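Uncharacterized protein (Bacteroides ovatus, PDB 4E6F) is of unknown function but belongs to the DUF4468 family, whose members carry a domain with a TBP-like fold. Local coordinates at residues 16-27 / 126-134; 38-49 / 99-110. All coordinates share one frame; numbering follows the deposited sequence.

Contact 1. Residues 16-27 / 126-134; sequences GAVPEVDGKVVF and KAEEWITDK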
loop_
_atom_site.group_PDB
_atom_site.type_symbol
_atom_site.label_atom_id
_atom_site.label_comp_id
_atom_site.label_asym_id
_atom_site.label_seq_id
_atom_site.Cartn_x
_atom_site.Cartn_y
_atom_site.Cartn_z
ATOM N N GLY A 16 3.264 -10.674 10.942
ATOM C CA GLY A 16 2.415 -10.669 9.749
ATOM C C GLY A 16 2.023 -9.326 9.145
ATOM O O GLY A 16 1.360 -9.297 8.101
ATOM N N ALA A 17 2.404 -8.195 9.782
ATOM C CA ALA A 17 2.004 -6.879 9.269
ATOM C C ALA A 17 2.675 -6.521 7.941
ATOM O O ALA A 17 2.131 -5.696 7.202
ATOM C CB ALA A 17 2.320 -5.813 10.298
ATOM N N VAL A 18 3.870 -7.084 7.659
ATOM C CA VAL A 18 4.618 -6.766 6.432
ATOM C C VAL A 18 4.855 -8.095 5.683
ATOM O O VAL A 18 5.856 -8.781 5.928
ATOM C CB VAL A 18 5.948 -6.014 6.738
ATOM C CG1 VAL A 18 6.747 -5.759 5.452
ATOM C CG2 VAL A 18 5.680 -4.698 7.475
ATOM N N PRO A 19 3.916 -8.509 4.814
ATOM C CA PRO A 19 4.069 -9.808 4.166
ATOM C C PRO A 19 5.157 -9.808 3.116
ATOM O O PRO A 19 5.408 -8.792 2.452
ATOM C CB PRO A 19 2.693 -10.056 3.513
ATOM C CG PRO A 19 1.746 -9.058 4.157
ATOM C CD PRO A 19 2.639 -7.873 4.444
ATOM N N GLU A 20 5.782 -10.977 2.961
ATOM C CA GLU A 20 6.816 -11.198 1.957
ATOM C C GLU A 20 6.370 -12.322 1.040
ATOM O O GLU A 20 5.830 -13.338 1.505
ATOM C CB GLU A 20 8.159 -11.528 2.601
ATOM C CG GLU A 20 8.731 -10.348 3.362
ATOM C CD GLU A 20 9.958 -10.710 4.171
ATOM O OE1 GLU A 20 11.006 -11.018 3.553
ATOM O OE2 GLU A 20 9.868 -10.702 5.421
ATOM N N VAL A 21 6.562 -12.114 -0.266
ATOM C CA VAL A 21 6.224 -13.088 -1.312
ATOM C C VAL A 21 7.450 -13.199 -2.209
ATOM O O VAL A 21 7.891 -12.186 -2.753
ATOM C CB VAL A 21 4.951 -12.714 -2.122
ATOM C CG1 VAL A 21 4.691 -13.752 -3.228
ATOM C CG2 VAL A 21 3.736 -12.570 -1.219
ATOM N N ASP A 22 8.022 -14.419 -2.320
ATOM C CA ASP A 22 9.236 -14.687 -3.118
ATOM C C ASP A 22 10.364 -13.670 -2.769
ATOM O O ASP A 22 11.000 -13.095 -3.660
ATOM C CB ASP A 22 8.909 -14.683 -4.635
ATOM C CG ASP A 22 7.840 -15.688 -5.053
ATOM O OD1 ASP A 22 7.886 -16.844 -4.568
ATOM O OD2 ASP A 22 6.949 -15.314 -5.855
ATOM N N GLY A 23 10.545 -13.430 -1.470
ATOM C CA GLY A 23 11.556 -12.524 -0.919
ATOM C C GLY A 23 11.311 -11.030 -1.068
ATOM O O GLY A 23 12.202 -10.231 -0.768
ATOM N N LYS A 24 10.103 -10.637 -1.516
ATOM C CA LYS A 24 9.757 -9.223 -1.726
ATOM C C LYS A 24 8.574 -8.801 -0.868
ATOM O O LYS A 24 7.684 -9.604 -0.618
ATOM C CB LYS A 24 9.411 -8.969 -3.211
ATOM C CG LYS A 24 10.499 -9.390 -4.210
ATOM C CD LYS A 24 11.712 -8.475 -4.169
ATOM C CE LYS A 24 12.669 -8.761 -5.306
ATOM N NZ LYS A 24 13.971 -8.083 -5.089
ATOM N N VAL A 25 8.549 -7.536 -0.454
ATOM C CA VAL A 25 7.429 -7.031 0.337
ATOM C C VAL A 25 6.226 -6.842 -0.571
ATOM O O VAL A 25 6.300 -6.113 -1.577
ATOM C CB VAL A 25 7.794 -5.730 1.082
ATOM C CG1 VAL A 25 6.547 -5.085 1.708
ATOM C CG2 VAL A 25 8.844 -6.016 2.149
ATOM N N VAL A 26 5.106 -7.485 -0.214
ATOM C CA VAL A 26 3.868 -7.339 -0.963
ATOM C C VAL A 26 2.723 -7.238 0.033
ATOM O O VAL A 26 2.434 -8.230 0.708
ATOM C CB VAL A 26 3.624 -8.520 -1.937
ATOM C CG1 VAL A 26 2.313 -8.331 -2.716
ATOM C CG2 VAL A 26 4.797 -8.707 -2.904
ATOM N N PHE A 27 2.075 -6.079 0.140
ATOM C CA PHE A 27 0.861 -5.994 0.965
ATOM C C PHE A 27 -0.288 -6.457 0.097
ATOM O O PHE A 27 -0.295 -6.157 -1.094
ATOM C CB PHE A 27 0.622 -4.555 1.456
ATOM C CG PHE A 27 1.674 -4.027 2.396
ATOM C CD1 PHE A 27 2.794 -3.362 1.911
ATOM C CD2 PHE A 27 1.546 -4.197 3.774
ATOM C CE1 PHE A 27 3.772 -2.860 2.786
ATOM C CE2 PHE A 27 2.529 -3.694 4.654
ATOM C CZ PHE A 27 3.633 -3.033 4.151
ATOM N N LYS A 126 15.072 0.280 0.020
ATOM C CA LYS A 126 14.113 -0.700 -0.517
ATOM C C LYS A 126 13.316 -1.258 0.662
ATOM O O LYS A 126 13.906 -1.533 1.716
ATOM C CB LYS A 126 14.832 -1.839 -1.267
ATOM C CG LYS A 126 15.565 -1.393 -2.524
ATOM C CD LYS A 126 16.288 -2.572 -3.171
ATOM C CE LYS A 126 17.210 -2.167 -4.305
ATOM N NZ LYS A 126 18.506 -1.615 -3.815
ATOM N N ALA A 127 11.990 -1.461 0.514
ATOM C CA ALA A 127 11.214 -1.972 1.653
ATOM C C ALA A 127 11.782 -3.294 2.222
ATOM O O ALA A 127 11.720 -3.521 3.427
ATOM C CB ALA A 127 9.762 -2.169 1.232
ATOM N N GLU A 128 12.350 -4.152 1.359
ATOM C CA GLU A 128 12.871 -5.487 1.723
ATOM C C GLU A 128 14.044 -5.449 2.679
ATOM O O GLU A 128 14.292 -6.437 3.380
ATOM C CB GLU A 128 13.316 -6.268 0.477
ATOM C CG GLU A 128 12.160 -6.657 -0.424
ATOM C CD GLU A 128 11.526 -5.503 -1.190
ATOM O OE1 GLU A 128 12.245 -4.522 -1.499
ATOM O OE2 GLU A 128 10.318 -5.598 -1.509
ATOM N N GLU A 129 14.766 -4.341 2.693
ATOM C CA GLU A 129 15.943 -4.221 3.560
ATOM C C GLU A 129 15.681 -3.203 4.649
ATOM O O GLU A 129 16.633 -2.766 5.328
ATOM C CB GLU A 129 17.204 -3.811 2.738
ATOM C CG GLU A 129 17.244 -4.274 1.283
ATOM C CD GLU A 129 17.249 -5.767 1.008
ATOM O OE1 GLU A 129 17.755 -6.540 1.853
ATOM O OE2 GLU A 129 16.786 -6.157 -0.088
ATOM N N TRP A 130 14.381 -2.818 4.852
ATOM C CA TRP A 130 14.047 -1.746 5.751
ATOM C C TRP A 130 12.860 -2.017 6.711
ATOM O O TRP A 130 12.994 -1.810 7.918
ATOM C CB TRP A 130 13.744 -0.529 4.880
ATOM C CG TRP A 130 14.095 0.786 5.495
ATOM C CD1 TRP A 130 13.260 1.848 5.666
ATOM C CD2 TRP A 130 15.367 1.180 6.043
ATOM N NE1 TRP A 130 13.936 2.891 6.257
ATOM C CE2 TRP A 130 15.229 2.507 6.508
ATOM C CE3 TRP A 130 16.621 0.545 6.166
ATOM C CZ2 TRP A 130 16.279 3.197 7.143
ATOM C CZ3 TRP A 130 17.663 1.229 6.789
ATOM C CH2 TRP A 130 17.486 2.540 7.268
ATOM N N ILE A 131 11.684 -2.449 6.178
ATOM C CA ILE A 131 10.483 -2.617 7.030
ATOM C C ILE A 131 10.080 -4.070 7.276
ATOM O O ILE A 131 9.072 -4.312 7.929
ATOM C CB ILE A 131 9.272 -1.817 6.467
ATOM C CG1 ILE A 131 8.843 -2.293 5.045
ATOM C CG2 ILE A 131 9.581 -0.319 6.480
ATOM C CD1 ILE A 131 7.478 -1.745 4.619
ATOM N N THR A 132 10.827 -5.024 6.733
ATOM C CA THR A 132 10.544 -6.440 6.958
ATOM C C THR A 132 10.817 -6.826 8.414
ATOM O O THR A 132 11.572 -6.127 9.106
ATOM C CB THR A 132 11.400 -7.303 6.043
ATOM O OG1 THR A 132 12.768 -6.912 6.191
ATOM C CG2 THR A 132 10.958 -7.211 4.580
ATOM N N ASP A 133 10.218 -7.932 8.875
ATOM C CA ASP A 133 10.425 -8.390 10.267
ATOM C C ASP A 133 11.904 -8.482 10.633
ATOM O O ASP A 133 12.291 -8.103 11.742
ATOM C CB ASP A 133 9.792 -9.782 10.470
ATOM C CG ASP A 133 8.280 -9.836 10.432
ATOM O OD1 ASP A 133 7.643 -8.777 10.182
ATOM O OD2 ASP A 133 7.720 -10.931 10.678
ATOM N N LYS A 134 12.728 -9.003 9.702
ATOM C CA LYS A 134 14.163 -9.215 9.903
ATOM C C LYS A 134 14.852 -7.951 10.420
ATOM O O LYS A 134 15.720 -8.037 11.298
ATOM C CB LYS A 134 14.809 -9.676 8.574
ATOM C CG LYS A 134 16.280 -10.065 8.674
ATOM C CD LYS A 134 16.835 -10.375 7.288
ATOM C CE LYS A 134 18.339 -10.486 7.282
ATOM N NZ LYS A 134 18.852 -10.791 5.923
HETATM O O HOH W 1 5.438 -12.169 10.551
HETATM O O HOH W 2 8.424 -9.029 6.932
HETATM O O HOH W 3 5.316 -9.408 8.838
HETATM O O HOH W 4 11.856 -10.721 7.410
HETATM O O HOH W 5 8.091 -3.933 -1.888
#
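Glu-128 folds its side chain over the backbone of Lys-24 and Val-25, where a beta-hairpin with a two-residue loop (Asp-22, Gly-23) begins its second strand. The hairpin is built on a type I' turn from Val-21 to Lys-24; its first strand, 20-21, is an edge strand, and 24-32 pairs onward with 107-119. Residues 126-134 run past it through a short 3-10 segment to helix 133-136. A bend at chi2 (72°) brings the carboxylate back onto the strand, and OE2 of Glu-128 accepts the N-H of Val-25 at 2.8 Å through its anti lone pair, nearly straight at 162°. The same oxygen receives a proton from a water that also bonds Val-25 O, so two donors grip it.

Beside this bond methyl groups meet: CG2 of Val-25 presses on CG2 of Thr-132 at 3.4 Å, tighter than usual for two carbons. As polar neighbour, Glu-20 crosses the Thr-132 side chain at about a right angle, its CD 3.7 Å from Thr-132 CG2. Farther in, CD1 of Ile-131 meets the ring edge of Phe-27, 4.1 Å from CZ. Val-18 crosses Ile-131 at about a right angle, CG2 lying 3.4 Å from Ile-131 O. Water adds a polar link here: Asp-133, salt-bridged to Arg-152 and Lys-141, is bridged to Val-18 N by one water and to Gly-16 N by another, 2.6 Å from Asp-133 OD2 and 2.7 Å from Gly-16 N.

Contact 2. Residues 38-49 / 99-110; sequences QAQIYDTMTKWM and ITVTCKPGNCLV. With EDO (1,2-ethanediol), chain F.
Helix 38-49 lies along the hairpin of strands 99-104 and 107-110, its axis 7.1 Å from the first, nearly antiparallel strand (154°) and 9.0 Å from the second. No hydrogen bond joins the two segments, both within the DUF4468 domain, and the interface is mainly apolar, as expected of a helix laid on a sheet face. Ile-41 works with two branches: with CG1 at chi1 -65°, CG2 falls anti to the backbone N and rests on Cys-103 SG, while CD1 reaches the type II turn, 3.3 Å from Lys-104 O. Next along, the selenomethionine Met-45 puts its CG against Cys-108 SG at 3.7 Å and crosses Val-101 at about a right angle. The chain of Met-49, also selenomethionine, slides past Val-101 in the opposite direction, and its CE is unusually close to CG2 of Val-101 at 3.4 Å. Trp-48 offers a ring edge, with CZ3 4.2 Å from Ile-99 CG2. At the first turn, Gln-38 lies side by side with Pro-105, and Gln-40 NE2 donates to O1 of a 1,2-ethanediol at 3.0 Å, probably from the crystallisation liquor. Ile-73 of strand 72-85 meets Tyr-42, Met-45 and Met-49. Helix 149-169 packs Val-166 against Met-45 and Trp-48, and its Asp-165 OD2 is hydrogen-bonded to Trp-48 NE1.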
loop_
_atom_site.group_PDB
_atom_site.type_symbol
_atom_site.label_atom_id
_atom_site.label_comp_id
_atom_site.label_asym_id
_atom_site.label_seq_id
_atom_site.Cartn_x
_atom_site.Cartn_y
_atom_site.Cartn_z
ATOM N N GLN A 38 -16.635 -10.722 -13.577
ATOM C CA GLN A 38 -15.255 -10.252 -13.732
ATOM C C GLN A 38 -15.224 -8.848 -14.389
ATOM O O GLN A 38 -14.470 -7.966 -13.929
ATOM C CB GLN A 38 -14.444 -11.255 -14.550
ATOM C CG GLN A 38 -12.995 -10.808 -14.741
ATOM C CD GLN A 38 -12.129 -11.869 -15.344
ATOM O OE1 GLN A 38 -12.075 -13.020 -14.880
ATOM N NE2 GLN A 38 -11.374 -11.467 -16.363
ATOM N N ALA A 39 -16.032 -8.637 -15.453
ATOM C CA ALA A 39 -16.079 -7.360 -16.177
ATOM C C ALA A 39 -16.538 -6.205 -15.281
ATOM O O ALA A 39 -15.935 -5.143 -15.320
ATOM C CB ALA A 39 -17.002 -7.475 -17.393
ATOM N N GLN A 40 -17.533 -6.434 -14.405
ATOM C CA GLN A 40 -17.994 -5.376 -13.496
ATOM C C GLN A 40 -16.891 -4.976 -12.480
ATOM O O GLN A 40 -16.718 -3.797 -12.151
ATOM C CB GLN A 40 -19.240 -5.871 -12.725
ATOM C CG GLN A 40 -20.419 -6.199 -13.650
ATOM C CD GLN A 40 -21.591 -6.677 -12.818
ATOM O OE1 GLN A 40 -21.648 -7.830 -12.407
ATOM N NE2 GLN A 40 -22.536 -5.803 -12.524
ATOM N N ILE A 41 -16.171 -5.968 -11.976
ATOM C CA ILE A 41 -15.093 -5.725 -10.991
ATOM C C ILE A 41 -13.947 -4.970 -11.668
ATOM O O ILE A 41 -13.421 -3.981 -11.119
ATOM C CB ILE A 41 -14.633 -7.066 -10.382
ATOM C CG1 ILE A 41 -15.795 -7.710 -9.564
ATOM C CG2 ILE A 41 -13.378 -6.871 -9.480
ATOM C CD1 ILE A 41 -15.527 -9.157 -9.149
ATOM N N TYR A 42 -13.577 -5.439 -12.883
ATOM C CA TYR A 42 -12.509 -4.825 -13.666
ATOM C C TYR A 42 -12.843 -3.341 -13.938
ATOM O O TYR A 42 -11.964 -2.486 -13.797
ATOM C CB TYR A 42 -12.315 -5.626 -14.969
ATOM C CG TYR A 42 -11.342 -4.985 -15.931
ATOM C CD1 TYR A 42 -9.974 -5.237 -15.847
ATOM C CD2 TYR A 42 -11.793 -4.168 -16.964
ATOM C CE1 TYR A 42 -9.074 -4.648 -16.744
ATOM C CE2 TYR A 42 -10.905 -3.573 -17.859
ATOM C CZ TYR A 42 -9.548 -3.815 -17.741
ATOM O OH TYR A 42 -8.691 -3.239 -18.650
ATOM N N ASP A 43 -14.110 -3.030 -14.330
ATOM C CA ASP A 43 -14.482 -1.645 -14.607
ATOM C C ASP A 43 -14.479 -0.806 -13.339
ATOM O O ASP A 43 -14.098 0.358 -13.388
ATOM C CB ASP A 43 -15.834 -1.558 -15.317
ATOM C CG ASP A 43 -15.840 -2.185 -16.703
ATOM O OD1 ASP A 43 -14.755 -2.263 -17.333
ATOM O OD2 ASP A 43 -16.924 -2.560 -17.170
ATOM N N THR A 44 -14.895 -1.380 -12.194
ATOM C CA THR A 44 -14.874 -0.627 -10.934
ATOM C C THR A 44 -13.442 -0.304 -10.529
ATOM O O THR A 44 -13.151 0.799 -10.046
ATOM C CB THR A 44 -15.573 -1.440 -9.823
ATOM O OG1 THR A 44 -16.914 -1.716 -10.231
ATOM C CG2 THR A 44 -15.582 -0.725 -8.477
HETATM N N MSE A 45 -12.554 -1.291 -10.708
HETATM C CA MSE A 45 -11.148 -1.166 -10.310
HETATM C C MSE A 45 -10.346 -0.238 -11.246
HETATM O O MSE A 45 -9.460 0.486 -10.756
HETATM C CB MSE A 45 -10.518 -2.542 -10.177
HETATM C CG MSE A 45 -11.023 -3.273 -8.916
HETATM SE SE MSE A 45 -10.340 -2.372 -7.265
HETATM C CE MSE A 45 -11.888 -1.216 -6.813
ATOM N N THR A 46 -10.663 -0.217 -12.568
ATOM C CA THR A 46 -9.935 0.713 -13.445
ATOM C C THR A 46 -10.314 2.145 -13.061
ATOM O O THR A 46 -9.412 2.993 -12.951
ATOM C CB THR A 46 -10.155 0.435 -14.939
ATOM O OG1 THR A 46 -11.545 0.402 -15.215
ATOM C CG2 THR A 46 -9.482 -0.837 -15.413
ATOM N N LYS A 47 -11.624 2.418 -12.819
ATOM C CA LYS A 47 -12.060 3.754 -12.420
ATOM C C LYS A 47 -11.445 4.120 -11.070
ATOM O O LYS A 47 -10.941 5.230 -10.901
ATOM C CB LYS A 47 -13.596 3.842 -12.364
ATOM C CG LYS A 47 -14.249 3.931 -13.736
ATOM N N TRP A 48 -11.455 3.188 -10.113
ATOM C CA TRP A 48 -10.871 3.478 -8.805
ATOM C C TRP A 48 -9.377 3.797 -8.930
ATOM O O TRP A 48 -8.912 4.817 -8.397
ATOM C CB TRP A 48 -11.068 2.314 -7.818
ATOM C CG TRP A 48 -10.226 2.483 -6.582
ATOM C CD1 TRP A 48 -10.448 3.354 -5.557
ATOM C CD2 TRP A 48 -8.932 1.900 -6.343
ATOM N NE1 TRP A 48 -9.383 3.351 -4.689
ATOM C CE2 TRP A 48 -8.437 2.461 -5.145
ATOM C CE3 TRP A 48 -8.158 0.932 -7.014
ATOM C CZ2 TRP A 48 -7.196 2.106 -4.608
ATOM C CZ3 TRP A 48 -6.918 0.584 -6.486
ATOM C CH2 TRP A 48 -6.437 1.188 -5.314
HETATM N N MSE A 49 -8.622 2.920 -9.605
HETATM C CA MSE A 49 -7.189 3.149 -9.669
HETATM C C MSE A 49 -6.862 4.433 -10.426
HETATM O O MSE A 49 -5.954 5.156 -10.033
HETATM C CB MSE A 49 -6.435 1.966 -10.278
HETATM C CG MSE A 49 -4.952 2.073 -9.933
HETATM SE SE MSE A 49 -3.837 0.828 -10.902
HETATM C CE MSE A 49 -4.544 -0.803 -10.138
ATOM N N ILE A 99 0.716 -0.705 -7.812
ATOM C CA ILE A 99 -0.566 -1.296 -7.390
ATOM C C ILE A 99 -0.897 -2.331 -8.447
ATOM O O ILE A 99 -0.954 -1.974 -9.625
ATOM C CB ILE A 99 -1.723 -0.274 -7.285
ATOM C CG1 ILE A 99 -1.312 0.968 -6.494
ATOM C CG2 ILE A 99 -2.979 -0.959 -6.668
ATOM C CD1 ILE A 99 -2.408 2.111 -6.542
ATOM N N THR A 100 -1.148 -3.578 -8.048
ATOM C CA THR A 100 -1.483 -4.654 -8.982
ATOM C C THR A 100 -2.830 -5.206 -8.576
ATOM O O THR A 100 -2.983 -5.655 -7.433
ATOM C CB THR A 100 -0.404 -5.712 -8.972
ATOM O OG1 THR A 100 0.823 -5.083 -9.387
ATOM C CG2 THR A 100 -0.743 -6.914 -9.899
ATOM N N VAL A 101 -3.787 -5.207 -9.501
ATOM C CA VAL A 101 -5.155 -5.675 -9.226
ATOM C C VAL A 101 -5.475 -6.828 -10.149
ATOM O O VAL A 101 -5.241 -6.725 -11.357
ATOM C CB VAL A 101 -6.181 -4.522 -9.393
ATOM C CG1 VAL A 101 -7.620 -5.029 -9.241
ATOM C CG2 VAL A 101 -5.897 -3.416 -8.389
ATOM N N THR A 102 -5.996 -7.936 -9.570
ATOM C CA THR A 102 -6.370 -9.129 -10.324
ATOM C C THR A 102 -7.866 -9.376 -10.064
ATOM O O THR A 102 -8.266 -9.590 -8.911
ATOM C CB THR A 102 -5.504 -10.323 -9.893
ATOM O OG1 THR A 102 -4.117 -9.982 -10.047
ATOM C CG2 THR A 102 -5.808 -11.589 -10.722
ATOM N N CYS A 103 -8.669 -9.310 -11.114
ATOM C CA CYS A 103 -10.128 -9.468 -11.061
ATOM C C CYS A 103 -10.521 -10.820 -11.617
ATOM O O CYS A 103 -10.066 -11.212 -12.693
ATOM C CB CYS A 103 -10.833 -8.350 -11.833
ATOM S SG CYS A 103 -10.239 -6.677 -11.444
ATOM N N LYS A 104 -11.445 -11.487 -10.922
ATOM C CA LYS A 104 -12.007 -12.775 -11.321
ATOM C C LYS A 104 -13.502 -12.679 -11.087
ATOM O O LYS A 104 -13.923 -11.761 -10.382
ATOM C CB LYS A 104 -11.388 -13.919 -10.490
ATOM C CG LYS A 104 -9.926 -14.228 -10.820
ATOM C CD LYS A 104 -9.379 -15.312 -9.899
ATOM C CE LYS A 104 -7.910 -15.591 -10.134
ATOM N NZ LYS A 104 -7.332 -16.435 -9.052
ATOM N N PRO A 105 -14.343 -13.590 -11.601
ATOM C CA PRO A 105 -15.769 -13.485 -11.271
ATOM C C PRO A 105 -15.960 -13.543 -9.760
ATOM O O PRO A 105 -15.484 -14.480 -9.123
ATOM C CB PRO A 105 -16.386 -14.709 -11.967
ATOM C CG PRO A 105 -15.401 -15.041 -13.086
ATOM C CD PRO A 105 -14.065 -14.729 -12.506
ATOM N N GLY A 106 -16.601 -12.517 -9.203
ATOM C CA GLY A 106 -16.930 -12.461 -7.780
ATOM C C GLY A 106 -15.821 -12.079 -6.811
ATOM O O GLY A 106 -16.062 -12.029 -5.582
ATOM N N ASN A 107 -14.582 -11.865 -7.314
ATOM C CA ASN A 107 -13.518 -11.530 -6.365
ATOM C C ASN A 107 -12.429 -10.637 -6.954
ATOM O O ASN A 107 -12.277 -10.549 -8.177
ATOM C CB ASN A 107 -12.930 -12.775 -5.714
ATOM C CG ASN A 107 -12.261 -13.727 -6.635
ATOM O OD1 ASN A 107 -11.127 -13.497 -7.066
ATOM N ND2 ASN A 107 -12.923 -14.854 -6.887
ATOM N N CYS A 108 -11.685 -9.977 -6.059
ATOM C CA CYS A 108 -10.638 -9.047 -6.466
ATOM C C CYS A 108 -9.471 -9.188 -5.527
ATOM O O CYS A 108 -9.666 -9.214 -4.311
ATOM C CB CYS A 108 -11.177 -7.613 -6.439
ATOM S SG CYS A 108 -10.037 -6.396 -7.117
ATOM N N LEU A 109 -8.251 -9.227 -6.081
ATOM C CA LEU A 109 -7.036 -9.227 -5.266
ATOM C C LEU A 109 -6.341 -7.907 -5.523
ATOM O O LEU A 109 -6.114 -7.564 -6.690
ATOM C CB LEU A 109 -6.104 -10.408 -5.596
ATOM C CG LEU A 109 -4.733 -10.423 -4.873
ATOM C CD1 LEU A 109 -4.887 -10.638 -3.372
ATOM C CD2 LEU A 109 -3.800 -11.505 -5.494
ATOM N N VAL A 110 -5.966 -7.174 -4.467
ATOM C CA VAL A 110 -5.236 -5.924 -4.612
ATOM C C VAL A 110 -3.877 -6.097 -3.932
ATOM O O VAL A 110 -3.821 -6.491 -2.761
ATOM C CB VAL A 110 -5.995 -4.694 -4.047
ATOM C CG1 VAL A 110 -5.182 -3.400 -4.239
ATOM C CG2 VAL A 110 -7.382 -4.554 -4.693
HETATM C C1 EDO F . -24.260 -7.666 -9.820
HETATM O O1 EDO F . -24.559 -6.402 -10.373
HETATM C C2 EDO F . -25.231 -8.029 -8.660
HETATM O O2 EDO F . -26.573 -8.025 -9.109
#

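In the fold
From the N terminus the chain first enters contact 1 at residues 16-27, continues along strand 24-32 and then forms helix 38-54, the first partner of contact 2. After strands 62-67 and 72-85 it returns along 90-104 and 107-119, so residues 99-110 close contact 2 across 49 intervening residues. At the end of strand 123-126, segment 126-134 closes contact 1, across 98 residues; contact 2 is therefore nested inside that larger loop. The centres of the two contacts are about 24 Å apart, but strands 24-32 and 107-119 are neighbours in one sheet. Contact 1 ties the hairpin of 20-21 and 24-32 to the segment leading into helix 133-136, contact 2 seats helix 38-54 on the sheet, and helix 149-169 touches both.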